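Local coordinates for PAC2 family protein (Mycobacterium tuberculosis, PDB 2WAM) that is of unknown function, a PAC2 family protein that represents a duplicated gene family in actinobacteria, at residues 127-135 and 145-153; 172-180 and 257-265. All blocks are in the same frame, centred on the assembly; numbering follows the deposited sequence.

Contact 1: 127-135 and 145-153; sequences DDPELSLYA and LLLAGLEPD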
loop_
_atom_site.group_PDB
_atom_site.type_symbol
_atom_site.label_atom_id
_atom_site.label_comp_id
_atom_site.label_asym_id
_atom_site.label_seq_id
_atom_site.Cartn_x
_atom_site.Cartn_y
_atom_site.Cartn_z
ATOM N N ASP A 127 -15.017 -9.940 -25.061
ATOM C CA ASP A 127 -15.437 -8.565 -24.983
ATOM C C ASP A 127 -14.937 -7.972 -23.645
ATOM O O ASP A 127 -15.568 -8.135 -22.614
ATOM C CB ASP A 127 -16.958 -8.514 -25.122
ATOM C CG ASP A 127 -17.494 -7.112 -25.167
ATOM O OD1 ASP A 127 -16.683 -6.164 -25.198
ATOM O OD2 ASP A 127 -18.735 -6.957 -25.168
ATOM N N ASP A 128 -13.790 -7.303 -23.669
ATOM C CA ASP A 128 -13.191 -6.727 -22.462
ATOM C C ASP A 128 -13.839 -5.414 -22.050
ATOM O O ASP A 128 -14.109 -4.553 -22.887
ATOM C CB ASP A 128 -11.699 -6.518 -22.664
ATOM C CG ASP A 128 -10.974 -7.815 -22.966
ATOM O OD1 ASP A 128 -11.573 -8.887 -22.705
ATOM O OD2 ASP A 128 -9.820 -7.765 -23.463
ATOM N N PRO A 129 -14.123 -5.272 -20.750
ATOM C CA PRO A 129 -14.739 -4.051 -20.233
ATOM C C PRO A 129 -13.747 -2.891 -20.148
ATOM O O PRO A 129 -12.610 -3.086 -19.739
ATOM C CB PRO A 129 -15.179 -4.473 -18.823
ATOM C CG PRO A 129 -14.299 -5.610 -18.480
ATOM C CD PRO A 129 -14.213 -6.363 -19.764
ATOM N N GLU A 130 -14.187 -1.697 -20.523
ATOM C CA GLU A 130 -13.353 -0.512 -20.435
ATOM C C GLU A 130 -14.012 0.490 -19.510
ATOM O O GLU A 130 -15.226 0.478 -19.318
ATOM C CB GLU A 130 -13.142 0.138 -21.813
ATOM C CG GLU A 130 -14.355 0.963 -22.319
ATOM C CD GLU A 130 -13.969 2.301 -22.969
ATOM O OE1 GLU A 130 -12.769 2.643 -22.968
ATOM O OE2 GLU A 130 -14.863 3.019 -23.473
ATOM N N LEU A 131 -13.186 1.337 -18.918
ATOM C CA LEU A 131 -13.627 2.544 -18.234
ATOM C C LEU A 131 -12.457 3.504 -18.387
ATOM O O LEU A 131 -11.396 3.319 -17.755
ATOM C CB LEU A 131 -13.970 2.300 -16.750
ATOM C CG LEU A 131 -14.503 3.554 -16.036
ATOM C CD1 LEU A 131 -15.600 4.234 -16.860
ATOM C CD2 LEU A 131 -15.007 3.258 -14.631
ATOM N N SER A 132 -12.642 4.499 -19.259
ATOM C CA SER A 132 -11.548 5.382 -19.665
ATOM C C SER A 132 -11.890 6.876 -19.761
ATOM O O SER A 132 -13.033 7.265 -20.010
ATOM C CB SER A 132 -10.946 4.890 -20.982
ATOM O OG SER A 132 -10.272 3.649 -20.800
ATOM N N LEU A 133 -10.880 7.709 -19.541
ATOM C CA LEU A 133 -11.005 9.135 -19.798
ATOM C C LEU A 133 -10.233 9.466 -21.068
ATOM O O LEU A 133 -9.011 9.315 -21.101
ATOM C CB LEU A 133 -10.461 9.949 -18.617
ATOM C CG LEU A 133 -10.546 11.473 -18.771
ATOM C CD1 LEU A 133 -11.970 11.914 -19.003
ATOM C CD2 LEU A 133 -9.984 12.158 -17.567
ATOM N N TYR A 134 -10.945 9.908 -22.103
ATOM C CA TYR A 134 -10.334 10.292 -23.388
ATOM C C TYR A 134 -10.253 11.802 -23.634
ATOM O O TYR A 134 -11.090 12.567 -23.159
ATOM C CB TYR A 134 -11.119 9.689 -24.554
ATOM C CG TYR A 134 -11.183 8.187 -24.551
ATOM C CD1 TYR A 134 -12.293 7.524 -24.053
ATOM C CD2 TYR A 134 -10.133 7.429 -25.052
ATOM C CE1 TYR A 134 -12.363 6.148 -24.049
ATOM C CE2 TYR A 134 -10.193 6.057 -25.053
ATOM C CZ TYR A 134 -11.317 5.419 -24.553
ATOM O OH TYR A 134 -11.381 4.045 -24.549
ATOM N N ALA A 135 -9.240 12.214 -24.394
ATOM C CA ALA A 135 -9.178 13.557 -24.978
ATOM C C ALA A 135 -9.502 13.459 -26.461
ATOM O O ALA A 135 -8.911 12.665 -27.173
ATOM C CB ALA A 135 -7.811 14.170 -24.790
ATOM N N LEU A 145 -13.029 16.479 -23.276
ATOM C CA LEU A 145 -12.833 15.197 -22.608
ATOM C C LEU A 145 -14.078 14.310 -22.677
ATOM O O LEU A 145 -15.222 14.793 -22.677
ATOM C CB LEU A 145 -12.409 15.415 -21.153
ATOM C CG LEU A 145 -11.059 16.103 -20.955
ATOM C CD1 LEU A 145 -10.788 16.376 -19.482
ATOM C CD2 LEU A 145 -9.956 15.252 -21.563
ATOM N N LEU A 146 -13.842 13.006 -22.744
ATOM C CA LEU A 146 -14.920 12.027 -22.741
ATOM C C LEU A 146 -14.594 10.965 -21.723
ATOM O O LEU A 146 -13.572 10.314 -21.831
ATOM C CB LEU A 146 -15.075 11.358 -24.114
ATOM C CG LEU A 146 -16.058 10.172 -24.147
ATOM C CD1 LEU A 146 -17.486 10.602 -23.803
ATOM C CD2 LEU A 146 -16.046 9.452 -25.486
ATOM N N LEU A 147 -15.461 10.806 -20.731
ATOM C CA LEU A 147 -15.388 9.697 -19.781
ATOM C C LEU A 147 -16.404 8.625 -20.184
ATOM O O LEU A 147 -17.606 8.891 -20.194
ATOM C CB LEU A 147 -15.695 10.193 -18.363
ATOM C CG LEU A 147 -15.775 9.116 -17.274
ATOM C CD1 LEU A 147 -14.398 8.513 -16.989
ATOM C CD2 LEU A 147 -16.394 9.680 -16.025
ATOM N N ALA A 148 -15.933 7.420 -20.516
ATOM C CA ALA A 148 -16.829 6.377 -21.044
ATOM C C ALA A 148 -16.427 4.967 -20.661
ATOM O O ALA A 148 -15.296 4.722 -20.241
ATOM C CB ALA A 148 -16.970 6.494 -22.574
ATOM N N GLY A 149 -17.377 4.045 -20.800
ATOM C CA GLY A 149 -17.197 2.663 -20.388
ATOM C C GLY A 149 -18.310 2.188 -19.470
ATOM O O GLY A 149 -19.399 2.766 -19.451
ATOM N N LEU A 150 -18.038 1.138 -18.698
ATOM C CA LEU A 150 -19.026 0.576 -17.770
ATOM C C LEU A 150 -19.164 1.411 -16.509
ATOM O O LEU A 150 -18.170 1.826 -15.930
ATOM C CB LEU A 150 -18.635 -0.846 -17.353
ATOM C CG LEU A 150 -18.363 -1.829 -18.485
ATOM C CD1 LEU A 150 -18.439 -3.251 -17.990
ATOM C CD2 LEU A 150 -19.365 -1.621 -19.588
ATOM N N GLU A 151 -20.395 1.645 -16.076
ATOM C CA GLU A 151 -20.630 2.093 -14.705
ATOM C C GLU A 151 -20.053 1.058 -13.737
ATOM O O GLU A 151 -20.379 -0.126 -13.825
ATOM C CB GLU A 151 -22.126 2.258 -14.457
ATOM C CG GLU A 151 -22.505 2.660 -13.047
ATOM C CD GLU A 151 -24.003 2.620 -12.842
ATOM O OE1 GLU A 151 -24.596 1.546 -13.060
ATOM O OE2 GLU A 151 -24.594 3.657 -12.479
ATOM N N PRO A 152 -19.180 1.493 -12.817
ATOM C CA PRO A 152 -18.623 0.573 -11.818
ATOM C C PRO A 152 -19.697 0.020 -10.861
ATOM O O PRO A 152 -20.741 0.638 -10.686
ATOM C CB PRO A 152 -17.632 1.449 -11.032
ATOM C CG PRO A 152 -17.547 2.768 -11.752
ATOM C CD PRO A 152 -18.785 2.892 -12.582
ATOM N N ASP A 153 -19.442 -1.136 -10.258
ATOM C CA ASP A 153 -20.295 -1.641 -9.183
ATOM C C ASP A 153 -19.770 -1.124 -7.847
ATOM O O ASP A 153 -20.535 -0.806 -6.942
ATOM C CB ASP A 153 -20.301 -3.173 -9.146
ATOM C CG ASP A 153 -20.887 -3.779 -10.383
ATOM O OD1 ASP A 153 -20.136 -3.995 -11.345
ATOM O OD2 ASP A 153 -22.101 -4.047 -10.391
#
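Ser132 and Ala148, and likewise Tyr134 and Leu146, form antiparallel hydrogen-bonded pairs, each closed by two backbone bonds; that from Ser132 N to Ala148 O is 2.8 Å long and almost straight (173°). Beyond them Leu150 N donates to Glu130 O at 3.0 Å, and the same oxygen accepts a CA-H...O contact from Gly149 CA at 3.1 Å, where the chain turns a corner. Strands 131-137 and 143-148 are thus the two arms of a beta hairpin inside the mixed central sheet, with strand 94-101 next to the first arm and strand 67-73 next to the second. On the face carrying Leu133, Leu145 and Leu147, with the CG of Leu133 anti to its backbone N (chi1 -180°), CD1 of Leu133 reaches across to Leu145 CB at 4.1 Å and approaches Leu147 CB. Helix 156-169 covers this face. Near the corner, Leu131 CD2 meets Pro152 CG at 3.9 Å, the two side chains set roughly perpendicular to each other, while Pro129 CB touches Leu150 CD1 at 3.6 Å. On the other face Tyr134 OH donates to Glu130 OE1 from the syn side, 22° out of the carboxylate plane, and Lys90 forms a salt bridge with OE2.

Contact 2: 172-180 and 257-265; sequences VRQTIGLGT and LLEQVAKTG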
loop_
_atom_site.group_PDB
_atom_site.type_symbol
_atom_site.label_atom_id
_atom_site.label_comp_id
_atom_site.label_asym_id
_atom_site.label_seq_id
_atom_site.Cartn_x
_atom_site.Cartn_y
_atom_site.Cartn_z
ATOM N N VAL A 172 -11.355 21.630 -16.633
ATOM C CA VAL A 172 -12.743 21.467 -17.050
ATOM C C VAL A 172 -13.645 22.624 -16.632
ATOM O O VAL A 172 -13.621 23.059 -15.481
ATOM C CB VAL A 172 -13.316 20.138 -16.533
ATOM C CG1 VAL A 172 -14.840 20.127 -16.631
ATOM C CG2 VAL A 172 -12.701 18.990 -17.310
ATOM N N ARG A 173 -14.452 23.107 -17.569
ATOM C CA ARG A 173 -15.295 24.274 -17.326
ATOM C C ARG A 173 -16.788 23.929 -17.277
ATOM O O ARG A 173 -17.621 24.758 -16.908
ATOM C CB ARG A 173 -15.046 25.333 -18.400
ATOM C CG ARG A 173 -15.635 24.968 -19.750
ATOM C CD ARG A 173 -15.361 26.020 -20.808
ATOM N NE ARG A 173 -15.758 25.566 -22.143
ATOM C CZ ARG A 173 -17.016 25.559 -22.569
ATOM N NH1 ARG A 173 -17.999 25.974 -21.769
ATOM N NH2 ARG A 173 -17.297 25.136 -23.788
ATOM N N GLN A 174 -17.110 22.696 -17.642
ATOM C CA GLN A 174 -18.494 22.252 -17.755
ATOM C C GLN A 174 -18.525 20.733 -17.895
ATOM O O GLN A 174 -17.753 20.161 -18.660
ATOM C CB GLN A 174 -19.150 22.894 -18.971
ATOM C CG GLN A 174 -20.600 22.524 -19.175
ATOM C CD GLN A 174 -21.204 23.228 -20.384
ATOM O OE1 GLN A 174 -21.023 22.794 -21.521
ATOM N NE2 GLN A 174 -21.936 24.312 -20.140
ATOM N N THR A 175 -19.414 20.088 -17.150
ATOM C CA THR A 175 -19.531 18.641 -17.167
ATOM C C THR A 175 -20.919 18.232 -17.631
ATOM O O THR A 175 -21.911 18.555 -16.988
ATOM C CB THR A 175 -19.247 18.040 -15.777
ATOM O OG1 THR A 175 -17.924 18.399 -15.371
ATOM C CG2 THR A 175 -19.352 16.523 -15.820
ATOM N N ILE A 176 -20.972 17.520 -18.755
ATOM C CA ILE A 176 -22.228 17.123 -19.386
ATOM C C ILE A 176 -22.443 15.612 -19.288
ATOM O O ILE A 176 -21.647 14.838 -19.812
ATOM C CB ILE A 176 -22.244 17.497 -20.887
ATOM C CG1 ILE A 176 -21.842 18.950 -21.095
ATOM C CG2 ILE A 176 -23.599 17.215 -21.508
ATOM C CD1 ILE A 176 -21.933 19.397 -22.520
ATOM N N GLY A 177 -23.532 15.201 -18.640
ATOM C CA GLY A 177 -23.853 13.793 -18.517
ATOM C C GLY A 177 -24.890 13.267 -19.501
ATOM O O GLY A 177 -25.839 13.963 -19.882
ATOM N N LEU A 178 -24.714 12.015 -19.908
ATOM C CA LEU A 178 -25.669 11.381 -20.798
ATOM C C LEU A 178 -26.525 10.338 -20.077
ATOM O O LEU A 178 -26.034 9.597 -19.222
ATOM C CB LEU A 178 -24.952 10.741 -21.982
ATOM C CG LEU A 178 -24.008 11.642 -22.776
ATOM C CD1 LEU A 178 -23.657 10.988 -24.121
ATOM C CD2 LEU A 178 -24.632 13.012 -22.961
ATOM N N GLY A 179 -27.808 10.302 -20.431
ATOM C CA GLY A 179 -28.735 9.329 -19.893
ATOM C C GLY A 179 -29.826 8.896 -20.865
ATOM O O GLY A 179 -30.106 9.558 -21.875
ATOM N N THR A 180 -30.435 7.755 -20.556
ATOM C CA THR A 180 -31.633 7.296 -21.244
ATOM C C THR A 180 -32.654 6.880 -20.200
ATOM O O THR A 180 -32.312 6.589 -19.048
ATOM C CB THR A 180 -31.391 6.033 -22.102
ATOM O OG1 THR A 180 -31.312 4.884 -21.243
ATOM C CG2 THR A 180 -30.134 6.136 -22.946
ATOM N N LEU A 257 -28.891 12.843 -28.260
ATOM C CA LEU A 257 -27.980 13.177 -27.170
ATOM C C LEU A 257 -26.797 14.002 -27.677
ATOM O O LEU A 257 -26.521 15.081 -27.160
ATOM C CB LEU A 257 -27.482 11.920 -26.470
ATOM C CG LEU A 257 -28.463 11.239 -25.512
ATOM C CD1 LEU A 257 -27.943 9.884 -25.010
ATOM C CD2 LEU A 257 -28.740 12.149 -24.356
ATOM N N LEU A 258 -26.104 13.502 -28.697
ATOM C CA LEU A 258 -24.918 14.187 -29.204
ATOM C C LEU A 258 -25.222 15.573 -29.785
ATOM O O LEU A 258 -24.419 16.497 -29.659
ATOM C CB LEU A 258 -24.165 13.317 -30.214
ATOM C CG LEU A 258 -23.474 12.062 -29.655
ATOM C CD1 LEU A 258 -22.466 11.514 -30.648
ATOM C CD2 LEU A 258 -22.807 12.321 -28.316
ATOM N N GLU A 259 -26.379 15.723 -30.419
ATOM C CA GLU A 259 -26.753 17.017 -30.973
ATOM C C GLU A 259 -26.863 18.010 -29.834
ATOM O O GLU A 259 -26.537 19.188 -29.980
ATOM C CB GLU A 259 -28.066 16.921 -31.750
ATOM C CG GLU A 259 -27.885 16.336 -33.136
ATOM C CD GLU A 259 -29.195 16.060 -33.839
ATOM O OE1 GLU A 259 -30.207 15.843 -33.146
ATOM O OE2 GLU A 259 -29.210 16.050 -35.091
ATOM N N GLN A 260 -27.301 17.507 -28.686
ATOM C CA GLN A 260 -27.450 18.320 -27.494
ATOM C C GLN A 260 -26.095 18.693 -26.882
ATOM O O GLN A 260 -25.873 19.850 -26.530
ATOM C CB GLN A 260 -28.334 17.593 -26.484
ATOM C CG GLN A 260 -28.907 18.490 -25.411
ATOM C CD GLN A 260 -29.566 19.721 -25.991
ATOM O OE1 GLN A 260 -29.206 20.853 -25.642
ATOM N NE2 GLN A 260 -30.527 19.511 -26.901
ATOM N N VAL A 261 -25.200 17.714 -26.750
ATOM C CA VAL A 261 -23.831 17.974 -26.302
ATOM C C VAL A 261 -23.220 19.057 -27.174
ATOM O O VAL A 261 -22.548 19.949 -26.678
ATOM C CB VAL A 261 -22.923 16.713 -26.410
ATOM C CG1 VAL A 261 -21.485 17.030 -26.005
ATOM C CG2 VAL A 261 -23.469 15.587 -25.587
ATOM N N ALA A 262 -23.462 18.979 -28.480
ATOM C CA ALA A 262 -22.912 19.961 -29.411
ATOM C C ALA A 262 -23.371 21.398 -29.116
ATOM O O ALA A 262 -22.537 22.293 -29.047
ATOM C CB ALA A 262 -23.212 19.574 -30.854
ATOM N N LYS A 263 -24.679 21.618 -28.950
ATOM C CA LYS A 263 -25.193 22.948 -28.592
ATOM C C LYS A 263 -24.617 23.454 -27.264
ATOM O O LYS A 263 -24.064 24.545 -27.189
ATOM C CB LYS A 263 -26.726 22.959 -28.489
ATOM C CG LYS A 263 -27.452 22.526 -29.740
ATOM C CD LYS A 263 -28.966 22.648 -29.596
ATOM C CE LYS A 263 -29.664 21.987 -30.786
ATOM N NZ LYS A 263 -31.118 22.284 -30.842
ATOM N N THR A 264 -24.763 22.654 -26.219
ATOM C CA THR A 264 -24.378 23.053 -24.875
ATOM C C THR A 264 -22.879 23.264 -24.751
ATOM O O THR A 264 -22.425 24.230 -24.141
ATOM C CB THR A 264 -24.853 22.018 -23.847
ATOM O OG1 THR A 264 -26.289 21.998 -23.823
ATOM C CG2 THR A 264 -24.331 22.355 -22.466
ATOM N N GLY A 265 -22.106 22.368 -25.348
ATOM C CA GLY A 265 -20.660 22.417 -25.215
ATOM C C GLY A 265 -19.949 23.309 -26.211
ATOM O O GLY A 265 -18.734 23.542 -26.090
#
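Ile176 points from strand 174-180 into helix 257-265 and meets it through CD1. The helix runs roughly antiparallel to the strand (162°), with segment axes 9.9 Å apart at closest approach, and packs on one face of the central sheet. Alternate strand residues Gln174, Ile176 and Leu178 direct their side chains toward it, as Leu257 and Thr264 do in return.

From CB, Ile176 sends CG1 anti to its carbonyl carbon (chi1 -50°), and CG1 carries CD1 onward to the helix. CB, CG1 and CG2 stay more than 4.2 Å from the helical segment, so the reach is made by the terminal methyl. CD1 lies 3.8 Å from Thr264 CG2, the two side chains lying alongside each other and pointing opposite ways, and it also meets Val261 CG1 at 4.2 Å and the backbone N of Gly265. Val235 and Val67, from the strands on either side, also touch Ile176.

Further along, Leu178 CD2 meets Val261 CG2 at 3.9 Å, with the leucine lying nearly square to the valine, and both methyls of Leu257 approach Gly179 O. At the opposite end Gln174 extends across Thr264: OE1 is 3.5 Å from CG2, while NE2 donates to Glu233. Nearby, Arg173 NH2 comes within 3.1 Å of Gly265 O, which lies at the guanidinium edge.

With methyl-to-methyl packing through the middle and no clear hydrogen bond joining the two segments, helix and strand are held together chiefly by apolar contact; the polar groups gather at the C-terminal end of the helix.

How the contacts relate
From the N terminus, the chain first closes contact 1, a short hairpin loop with nine residues between its segments. It then runs through helix 156-169 and enters strand 174-183, where contact 2 opens. Contact 2 closes a far longer loop, 76 residues, containing strands 193-197, 213-216 and 234-242 and helix 219-229. The two loops follow in series, without nesting or crossing. Both contacts reach the same mixed sheet, with strand 67-73 between strands 143-148 and 174-183; contact 1 pairs neighbouring strands, whereas contact 2 lays a helix on the sheet. Their centres are about 17 Å apart, yet Leu145 CD1 packs 3.9 Å from Val172 CG2.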